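Local coordinates for protein calcium dodecin (Mycobacterium tuberculosis, PDB 3ONR) that binds calcium ions at interfaces between three subunits of its hollow, spherical homododecamer and may also sequester additional small ligands, at residues T16-A21 with Q44-D49. The protein carries 2 engineered substitutions. Sequence-based numbering, arbitrary orientation.
Sequences TSWEQA and QDMAVD. With CA (calcium ion), chain M.
Trp-18, in the first turn of helix 18-32, packs its indole on Gln-44, Asp-45 and Met-46 of strand 38-48, joining the helix of the dodecin fold to an outermost strand of the chain's three-stranded antiparallel sheet, which continues there into a neighbouring subunit. With CG beside the backbone N (chi1 -80°), the ring reaches toward the strand and its NE1 donates to the backbone O of Asp-45 over 2.9 Å. The acceptor sits close to the indole plane, whereas the donor is tilted 32° from the carbonyl plane, and this bond helps to fix the rotation of the ring. Gln-44 covers one indole face: its CB makes a CH-pi contact 4.0 Å from the centroid of the five-membered ring. Met-46 approaches obliquely at the benzo end, its CG 3.7 Å from Trp-18 CZ2. Its SD lies 5.2 Å from the six-membered ring centroid, an oblique Met-aromatic contact, while Tyr-56 of the adjacent strand 54-65 in the same chain meets the indole edge-to-face. The carboxylate of Asp-45 instead forms a salt bridge with Arg-57. Ser-17 N-caps the helix, its OG accepting from Gln-20 N at 2.9 Å. Next to Trp-18, Glu-19 takes part in a calcium site shared with Glu-19 of two neighbouring subunits; its chain, bent at chi2 (86°), presents the carboxylate in bidentate fashion, OE1 at 2.4 Å and OE2 at 2.6 Å from the calcium ion.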
loop_
_atom_site.group_PDB
_atom_site.type_symbol
_atom_site.label_atom_id
_atom_site.label_comp_id
_atom_site.label_asym_id
_atom_site.label_seq_id
_atom_site.Cartn_x
_atom_site.Cartn_y
_atom_site.Cartn_z
ATOM N N THR A 16 23.727 0.814 -17.956
ATOM C CA THR A 16 23.486 2.122 -18.539
ATOM C C THR A 16 22.344 2.908 -17.887
ATOM O O THR A 16 22.542 4.022 -17.355
ATOM C CB THR A 16 23.185 1.938 -20.026
ATOM O OG1 THR A 16 24.260 1.194 -20.622
ATOM C CG2 THR A 16 23.043 3.290 -20.775
ATOM N N SER A 17 21.143 2.346 -17.946
ATOM C CA SER A 17 19.935 3.040 -17.566
ATOM C C SER A 17 18.844 2.073 -17.195
ATOM O O SER A 17 18.847 0.911 -17.654
ATOM C CB SER A 17 19.379 3.929 -18.696
ATOM O OG SER A 17 19.030 3.173 -19.863
ATOM N N TRP A 18 17.856 2.550 -16.449
ATOM C CA TRP A 18 16.654 1.704 -16.185
ATOM C C TRP A 18 15.888 1.505 -17.514
ATOM O O TRP A 18 15.263 0.444 -17.728
ATOM C CB TRP A 18 15.759 2.359 -15.122
ATOM C CG TRP A 18 16.306 2.096 -13.732
ATOM C CD1 TRP A 18 16.505 0.872 -13.151
ATOM C CD2 TRP A 18 16.689 3.061 -12.776
ATOM N NE1 TRP A 18 17.009 1.012 -11.873
ATOM C CE2 TRP A 18 17.152 2.355 -11.629
ATOM C CE3 TRP A 18 16.754 4.480 -12.782
ATOM C CZ2 TRP A 18 17.663 2.993 -10.507
ATOM C CZ3 TRP A 18 17.267 5.118 -11.612
ATOM C CH2 TRP A 18 17.656 4.354 -10.493
ATOM N N GLU A 19 15.883 2.522 -18.398
ATOM C CA GLU A 19 15.219 2.329 -19.765
ATOM C C GLU A 19 15.829 1.174 -20.540
ATOM O O GLU A 19 15.109 0.372 -21.171
ATOM C CB GLU A 19 15.401 3.603 -20.608
ATOM C CG GLU A 19 14.405 4.743 -20.192
ATOM C CD GLU A 19 14.934 5.593 -19.027
ATOM O OE1 GLU A 19 16.032 5.279 -18.514
ATOM O OE2 GLU A 19 14.287 6.633 -18.697
ATOM N N GLN A 20 17.170 1.096 -20.530
ATOM C CA GLN A 20 17.877 0.024 -21.242
ATOM C C GLN A 20 17.626 -1.362 -20.581
ATOM O O GLN A 20 17.406 -2.366 -21.258
ATOM C CB GLN A 20 19.381 0.283 -21.272
ATOM C CG GLN A 20 20.072 -0.816 -22.183
ATOM C CD GLN A 20 21.545 -0.744 -22.060
ATOM O OE1 GLN A 20 22.159 -1.460 -21.253
ATOM N NE2 GLN A 20 22.147 0.118 -22.865
ATOM N N ALA A 21 17.689 -1.395 -19.262
ATOM C CA ALA A 21 17.358 -2.608 -18.497
ATOM C C ALA A 21 15.929 -3.043 -18.870
ATOM O O ALA A 21 15.688 -4.230 -19.217
ATOM C CB ALA A 21 17.486 -2.327 -17.000
ATOM N N GLN A 44 12.354 -0.559 -8.988
ATOM C CA GLN A 44 13.671 -0.279 -9.558
ATOM C C GLN A 44 14.676 -0.320 -8.402
ATOM O O GLN A 44 14.393 -0.012 -7.214
ATOM C CB GLN A 44 13.705 1.145 -10.168
ATOM C CG GLN A 44 12.851 1.251 -11.418
ATOM C CD GLN A 44 12.616 2.669 -11.816
ATOM O OE1 GLN A 44 13.191 3.157 -12.798
ATOM N NE2 GLN A 44 11.846 3.363 -11.002
ATOM N N ASP A 45 15.847 -0.788 -8.761
ATOM C CA ASP A 45 16.937 -0.761 -7.801
ATOM C C ASP A 45 18.262 -0.650 -8.536
ATOM O O ASP A 45 18.329 -0.585 -9.789
ATOM C CB ASP A 45 16.887 -1.908 -6.746
ATOM C CG ASP A 45 17.266 -3.301 -7.312
ATOM O OD1 ASP A 45 17.012 -4.327 -6.607
ATOM O OD2 ASP A 45 17.876 -3.327 -8.395
ATOM N N MET A 46 19.309 -0.571 -7.733
ATOM C CA MET A 46 20.672 -0.693 -8.249
ATOM C C MET A 46 21.460 -1.708 -7.430
ATOM O O MET A 46 21.369 -1.751 -6.193
ATOM C CB MET A 46 21.412 0.633 -8.221
ATOM C CG MET A 46 20.742 1.681 -9.046
ATOM S SD MET A 46 21.034 3.269 -8.217
ATOM C CE MET A 46 22.657 3.500 -8.674
ATOM N N ALA A 47 22.211 -2.548 -8.137
ATOM C CA ALA A 47 23.208 -3.372 -7.492
ATOM C C ALA A 47 24.549 -2.708 -7.639
ATOM O O ALA A 47 24.853 -2.086 -8.668
ATOM C CB ALA A 47 23.214 -4.754 -8.116
ATOM N N VAL A 48 25.352 -2.770 -6.587
ATOM C CA VAL A 48 26.640 -2.116 -6.597
ATOM C C VAL A 48 27.695 -3.196 -6.268
ATOM O O VAL A 48 27.472 -4.011 -5.362
ATOM C CB VAL A 48 26.673 -0.975 -5.547
ATOM C CG1 VAL A 48 27.757 0.055 -5.929
ATOM C CG2 VAL A 48 25.325 -0.274 -5.500
ATOM N N ASP A 49 28.801 -3.254 -7.015
ATOM C CA ASP A 49 29.909 -4.178 -6.635
ATOM C C ASP A 49 30.973 -3.430 -5.837
ATOM O O ASP A 49 30.858 -2.218 -5.631
ATOM C CB ASP A 49 30.487 -4.927 -7.860
ATOM C CG ASP A 49 31.351 -4.034 -8.763
ATOM O OD1 ASP A 49 31.571 -4.467 -9.905
ATOM O OD2 ASP A 49 31.824 -2.933 -8.359
HETATM CA CA CA M . 16.295 7.226 -17.097
HETATM O O HOH W 1 17.765 7.903 -18.836
HETATM O O HOH W 2 14.810 6.410 -15.492
#